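Local coordinates for protein probable 2-hydroxyhepta-2,4-diene-1,7-dioate isomerase (PDB 2DFU) that is probably a metal-dependent isomerase of the fumarylacetoacetate hydrolase family, thought to act on 2-hydroxyhepta-2,4-diene-1,7-dioate, at residues 153-157 against 158-162; 187-191 against 192-196. One frame throughout, in Å; residues are numbered along the deposited sequence.

Interaction 1. Residues 153-157 against 158-162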
loop_
_atom_site.group_PDB
_atom_site.type_symbol
_atom_site.label_atom_id
_atom_site.label_comp_id
_atom_site.label_asym_id
_atom_site.label_seq_id
_atom_site.Cartn_x
_atom_site.Cartn_y
_atom_site.Cartn_z
ATOM N N LYS A 153 -8.991 8.762 -15.806
ATOM C CA LYS A 153 -9.122 8.363 -17.199
ATOM C C LYS A 153 -7.817 8.497 -17.981
ATOM O O LYS A 153 -7.555 7.710 -18.886
ATOM C CB LYS A 153 -10.197 9.205 -17.898
ATOM C CG LYS A 153 -11.618 9.018 -17.385
ATOM C CD LYS A 153 -12.570 9.942 -18.144
ATOM C CE LYS A 153 -14.018 9.792 -17.685
ATOM N NZ LYS A 153 -14.242 10.262 -16.293
ATOM N N LYS A 154 -6.996 9.483 -17.629
ATOM C CA LYS A 154 -5.746 9.710 -18.354
ATOM C C LYS A 154 -4.473 9.022 -17.843
ATOM O O LYS A 154 -3.690 8.516 -18.646
ATOM C CB LYS A 154 -5.485 11.217 -18.471
ATOM C CG LYS A 154 -5.144 11.895 -17.158
ATOM C CD LYS A 154 -4.635 13.311 -17.382
ATOM C CE LYS A 154 -4.267 13.979 -16.063
ATOM N NZ LYS A 154 -3.743 15.361 -16.252
ATOM N N ASP A 155 -4.258 9.008 -16.529
ATOM C CA ASP A 155 -3.057 8.398 -15.945
ATOM C C ASP A 155 -2.863 6.925 -16.300
ATOM O O ASP A 155 -3.772 6.266 -16.802
ATOM C CB ASP A 155 -3.078 8.531 -14.415
ATOM C CG ASP A 155 -3.049 9.979 -13.947
ATOM O OD1 ASP A 155 -2.974 10.879 -14.806
ATOM O OD2 ASP A 155 -3.100 10.217 -12.717
ATOM N N LEU A 156 -1.668 6.411 -16.024
ATOM C CA LEU A 156 -1.348 5.010 -16.295
ATOM C C LEU A 156 -2.212 4.108 -15.408
ATOM O O LEU A 156 -2.815 3.139 -15.875
ATOM C CB LEU A 156 0.133 4.750 -16.008
ATOM C CG LEU A 156 0.642 3.333 -16.272
ATOM C CD1 LEU A 156 0.581 3.028 -17.771
ATOM C CD2 LEU A 156 2.069 3.212 -15.753
ATOM N N GLN A 157 -2.254 4.445 -14.122
ATOM C CA GLN A 157 -3.035 3.712 -13.131
ATOM C C GLN A 157 -3.732 4.729 -12.226
ATOM O O GLN A 157 -3.398 5.918 -12.241
ATOM C CB GLN A 157 -2.128 2.796 -12.295
ATOM C CG GLN A 157 -1.556 1.600 -13.061
ATOM C CD GLN A 157 -2.582 0.502 -13.295
ATOM O OE1 GLN A 157 -2.988 -0.193 -12.360
ATOM N NE2 GLN A 157 -3.012 0.347 -14.546
ATOM N N TRP A 158 -4.687 4.257 -11.431
ATOM C CA TRP A 158 -5.457 5.131 -10.549
ATOM C C TRP A 158 -4.733 5.581 -9.283
ATOM O O TRP A 158 -5.355 5.706 -8.224
ATOM C CB TRP A 158 -6.772 4.447 -10.153
ATOM C CG TRP A 158 -7.624 4.016 -11.318
ATOM C CD1 TRP A 158 -7.432 4.318 -12.643
ATOM C CD2 TRP A 158 -8.801 3.204 -11.262
ATOM N NE1 TRP A 158 -8.418 3.741 -13.409
ATOM C CE2 TRP A 158 -9.271 3.052 -12.588
ATOM C CE3 TRP A 158 -9.507 2.586 -10.221
ATOM C CZ2 TRP A 158 -10.416 2.307 -12.899
ATOM C CZ3 TRP A 158 -10.647 1.844 -10.531
ATOM C CH2 TRP A 158 -11.088 1.712 -11.858
ATOM N N VAL A 159 -3.438 5.854 -9.380
ATOM C CA VAL A 159 -2.706 6.277 -8.199
ATOM C C VAL A 159 -3.154 7.637 -7.661
ATOM O O VAL A 159 -3.587 7.728 -6.508
ATOM C CB VAL A 159 -1.191 6.282 -8.440
ATOM C CG1 VAL A 159 -0.468 6.694 -7.169
ATOM C CG2 VAL A 159 -0.740 4.891 -8.857
ATOM N N ARG A 160 -3.073 8.704 -8.447
ATOM C CA ARG A 160 -3.538 9.950 -7.858
ATOM C C ARG A 160 -5.052 10.076 -7.928
ATOM O O ARG A 160 -5.640 10.918 -7.258
ATOM C CB ARG A 160 -2.846 11.181 -8.463
ATOM C CG ARG A 160 -2.964 11.368 -9.931
ATOM C CD ARG A 160 -2.186 12.608 -10.349
ATOM N NE ARG A 160 -2.201 12.743 -11.796
ATOM C CZ ARG A 160 -1.920 13.860 -12.455
ATOM N NH1 ARG A 160 -1.593 14.966 -11.799
ATOM N NH2 ARG A 160 -1.981 13.867 -13.777
ATOM N N ALA A 161 -5.689 9.211 -8.710
ATOM C CA ALA A 161 -7.142 9.246 -8.814
ATOM C C ALA A 161 -7.795 8.711 -7.542
ATOM O O ALA A 161 -8.844 9.196 -7.123
ATOM C CB ALA A 161 -7.607 8.417 -10.007
ATOM N N LYS A 162 -7.153 7.726 -6.924
ATOM C CA LYS A 162 -7.689 7.077 -5.732
ATOM C C LYS A 162 -6.808 7.129 -4.484
ATOM O O LYS A 162 -7.305 6.980 -3.365
ATOM C CB LYS A 162 -7.962 5.601 -6.044
ATOM C CG LYS A 162 -9.031 5.327 -7.099
ATOM C CD LYS A 162 -10.430 5.455 -6.498
ATOM C CE LYS A 162 -11.494 4.892 -7.439
ATOM N NZ LYS A 162 -12.872 5.070 -6.891
HETATM O O HOH W 1 -2.793 17.331 -13.844
HETATM O O HOH W 2 -4.645 8.393 -11.284
HETATM O O HOH W 3 -1.158 8.440 -11.180
#

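Interaction 2. Residues 187-191 against 192-196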
loop_
_atom_site.group_PDB
_atom_site.type_symbol
_atom_site.label_atom_id
_atom_site.label_comp_id
_atom_site.label_asym_id
_atom_site.label_seq_id
_atom_site.Cartn_x
_atom_site.Cartn_y
_atom_site.Cartn_z
ATOM N N THR A 187 -25.530 7.564 1.653
ATOM C CA THR A 187 -24.653 8.726 1.602
ATOM C C THR A 187 -25.471 10.006 1.506
ATOM O O THR A 187 -26.389 10.100 0.695
ATOM C CB THR A 187 -23.721 8.671 0.373
ATOM O OG1 THR A 187 -22.913 7.490 0.429
ATOM C CG2 THR A 187 -22.820 9.893 0.334
ATOM N N TYR A 188 -25.134 10.986 2.336
ATOM C CA TYR A 188 -25.823 12.272 2.337
ATOM C C TYR A 188 -24.812 13.387 2.092
ATOM O O TYR A 188 -23.729 13.394 2.676
ATOM C CB TYR A 188 -26.517 12.524 3.682
ATOM C CG TYR A 188 -27.542 11.480 4.071
ATOM C CD1 TYR A 188 -27.157 10.293 4.692
ATOM C CD2 TYR A 188 -28.898 11.675 3.805
ATOM C CE1 TYR A 188 -28.094 9.326 5.041
ATOM C CE2 TYR A 188 -29.844 10.714 4.146
ATOM C CZ TYR A 188 -29.434 9.542 4.764
ATOM O OH TYR A 188 -30.360 8.585 5.093
ATOM N N VAL A 189 -25.159 14.319 1.214
ATOM C CA VAL A 189 -24.283 15.447 0.933
ATOM C C VAL A 189 -25.076 16.727 1.195
ATOM O O VAL A 189 -26.119 16.965 0.582
ATOM C CB VAL A 189 -23.770 15.419 -0.520
ATOM C CG1 VAL A 189 -22.946 16.660 -0.800
ATOM C CG2 VAL A 189 -22.919 14.167 -0.747
ATOM N N ASN A 190 -24.583 17.529 2.130
ATOM C CA ASN A 190 -25.243 18.768 2.508
ATOM C C ASN A 190 -26.702 18.512 2.905
ATOM O O ASN A 190 -27.614 19.243 2.520
ATOM C CB ASN A 190 -25.138 19.784 1.365
ATOM C CG ASN A 190 -23.689 20.104 1.010
ATOM O OD1 ASN A 190 -22.831 20.205 1.894
ATOM N ND2 ASN A 190 -23.409 20.269 -0.281
ATOM N N GLY A 191 -26.901 17.451 3.681
ATOM C CA GLY A 191 -28.225 17.097 4.160
ATOM C C GLY A 191 -29.140 16.347 3.211
ATOM O O GLY A 191 -30.256 15.995 3.592
ATOM N N THR A 192 -28.682 16.078 1.994
ATOM C CA THR A 192 -29.514 15.382 1.013
ATOM C C THR A 192 -29.008 13.988 0.626
ATOM O O THR A 192 -27.828 13.805 0.312
ATOM C CB THR A 192 -29.643 16.221 -0.277
ATOM O OG1 THR A 192 -30.123 17.530 0.049
ATOM C CG2 THR A 192 -30.602 15.564 -1.241
ATOM N N LEU A 193 -29.918 13.015 0.629
ATOM C CA LEU A 193 -29.590 11.639 0.278
ATOM C C LEU A 193 -29.118 11.556 -1.171
ATOM O O LEU A 193 -29.799 12.030 -2.079
ATOM C CB LEU A 193 -30.818 10.747 0.473
ATOM C CG LEU A 193 -30.689 9.268 0.102
ATOM C CD1 LEU A 193 -29.735 8.580 1.054
ATOM C CD2 LEU A 193 -32.063 8.605 0.166
ATOM N N ARG A 194 -27.955 10.951 -1.391
ATOM C CA ARG A 194 -27.419 10.838 -2.742
ATOM C C ARG A 194 -27.224 9.388 -3.162
ATOM O O ARG A 194 -27.311 9.061 -4.346
ATOM C CB ARG A 194 -26.089 11.595 -2.836
ATOM C CG ARG A 194 -26.166 13.039 -2.336
ATOM C CD ARG A 194 -27.172 13.858 -3.137
ATOM N NE ARG A 194 -26.524 14.893 -3.940
ATOM C CZ ARG A 194 -26.308 16.145 -3.538
ATOM N NH1 ARG A 194 -26.693 16.546 -2.331
ATOM N NH2 ARG A 194 -25.690 16.996 -4.345
ATOM N N GLN A 195 -26.964 8.522 -2.189
ATOM C CA GLN A 195 -26.749 7.107 -2.463
ATOM C C GLN A 195 -27.494 6.227 -1.464
ATOM O O GLN A 195 -27.593 6.554 -0.280
ATOM C CB GLN A 195 -25.262 6.754 -2.376
ATOM C CG GLN A 195 -24.337 7.459 -3.345
ATOM C CD GLN A 195 -22.922 6.881 -3.288
ATOM O OE1 GLN A 195 -22.186 7.097 -2.327
ATOM N NE2 GLN A 195 -22.553 6.125 -4.314
ATOM N N GLU A 196 -28.001 5.101 -1.952
ATOM C CA GLU A 196 -28.709 4.147 -1.108
ATOM C C GLU A 196 -28.586 2.761 -1.720
ATOM O O GLU A 196 -29.086 2.509 -2.812
ATOM C CB GLU A 196 -30.192 4.513 -0.977
ATOM C CG GLU A 196 -30.947 3.614 0.004
ATOM C CD GLU A 196 -32.382 4.054 0.239
ATOM O OE1 GLU A 196 -33.196 3.966 -0.707
ATOM O OE2 GLU A 196 -32.695 4.489 1.371
#

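Interaction 1. Residues 153-157 against 158-162
Arg160 reaches back along the chain to Asp155 and meets its carboxylate edge-on, the two flat groups only 14° apart. NE gives the shorter bond of this salt bridge, 2.8 Å from Arg160 NE to Asp155 OD2, arriving on the syn side; a weak bond of 3.3 Å joins Arg160 NH2 to Asp155 OD1. CG of Arg160 sits between the backbone N and the carbonyl carbon (chi1 58°), and the chain runs extended to NE, beside the carboxylate. The bridge spans the turn between helix 149-154 and the short helix 159-162, with Asp155 the first residue to leave the former and Trp158 the N-cap of the latter. Inside the turn one water donates to Asp155 OD2 and Gln157 O and accepts from Ala161 N. Lys154 CE comes within 3.2 Å of Arg160 NH2 and brings a second positive charge close, which Asp155 and Glu75 of the second subunit probably offset. With an alanine here instead of Arg160, Asp155 would probably lose its charged mate and turn more freely, and Glu75 a partner. Gln157 folds back at chi2 (-75°), its NE2 bonded to Leu156 O at 3.1 Å, while OE1 accepts from Trp158 N of the second subunit.

Interaction 2. Residues 187-191 against 192-196
A beta hairpin pairs strand 184-189 with strand 192-198 through a type I' turn from Val189 to Thr192, with Asn190 and Gly191 at its corners. Val189 and Thr192 close it with two backbone bonds, Val189 N to Thr192 O at 2.9 Å and Thr192 N to Val189 O at 3.1 Å. Further from the turn, Thr187 O takes Arg194 N at 2.7 Å, nearly straight (172°), and weakly Gln195 N at 3.3 Å. Beyond the backbone, the side chains of Thr187 and Gln195 run alongside each other in the same direction. With OG1 beside its own backbone N (chi1 -60°), Thr187 donates from OG1 to Gln195 OE1 at 2.9 Å; Gly115 N also donates, so two donors grip the oxygen, while NE2 bonds Thr229. Tyr188 and Leu193 meet on the other face of the hairpin: Leu193 CD1 lies over one face of the ring, 4.1 Å from its centroid and offset toward the rim, a CH-pi contact. Arg194 bends at chi2 and chi3 and lays a face of its guanidinium over Val189 CB, with NH1 3.6 Å from that carbon. Two residues, Arg194 and Gln195, thus sit opposite the single Thr187, the signature of a classic beta bulge.

In the fold
From the N terminus, interaction 1 comes first, closing the short turn that takes the chain from helix 149-154 into helix 159-162, beside the second subunit. The chain then runs through strand 168-175 before entering strand 184-189, and interaction 2 closes the hairpin to strand 192-198, an outermost strand of its five-stranded mixed sheet within the chain. The two loops follow in series, neither nested nor crossed, with centres about 26 Å apart and nearest atoms about 10 Å apart. Interaction 1 joins two helices at the dimer interface; interaction 2 joins neighbouring strands, touched by no other chain of the assembly. Both belong to the fumarylacetoacetate hydrolase-like part of the chain.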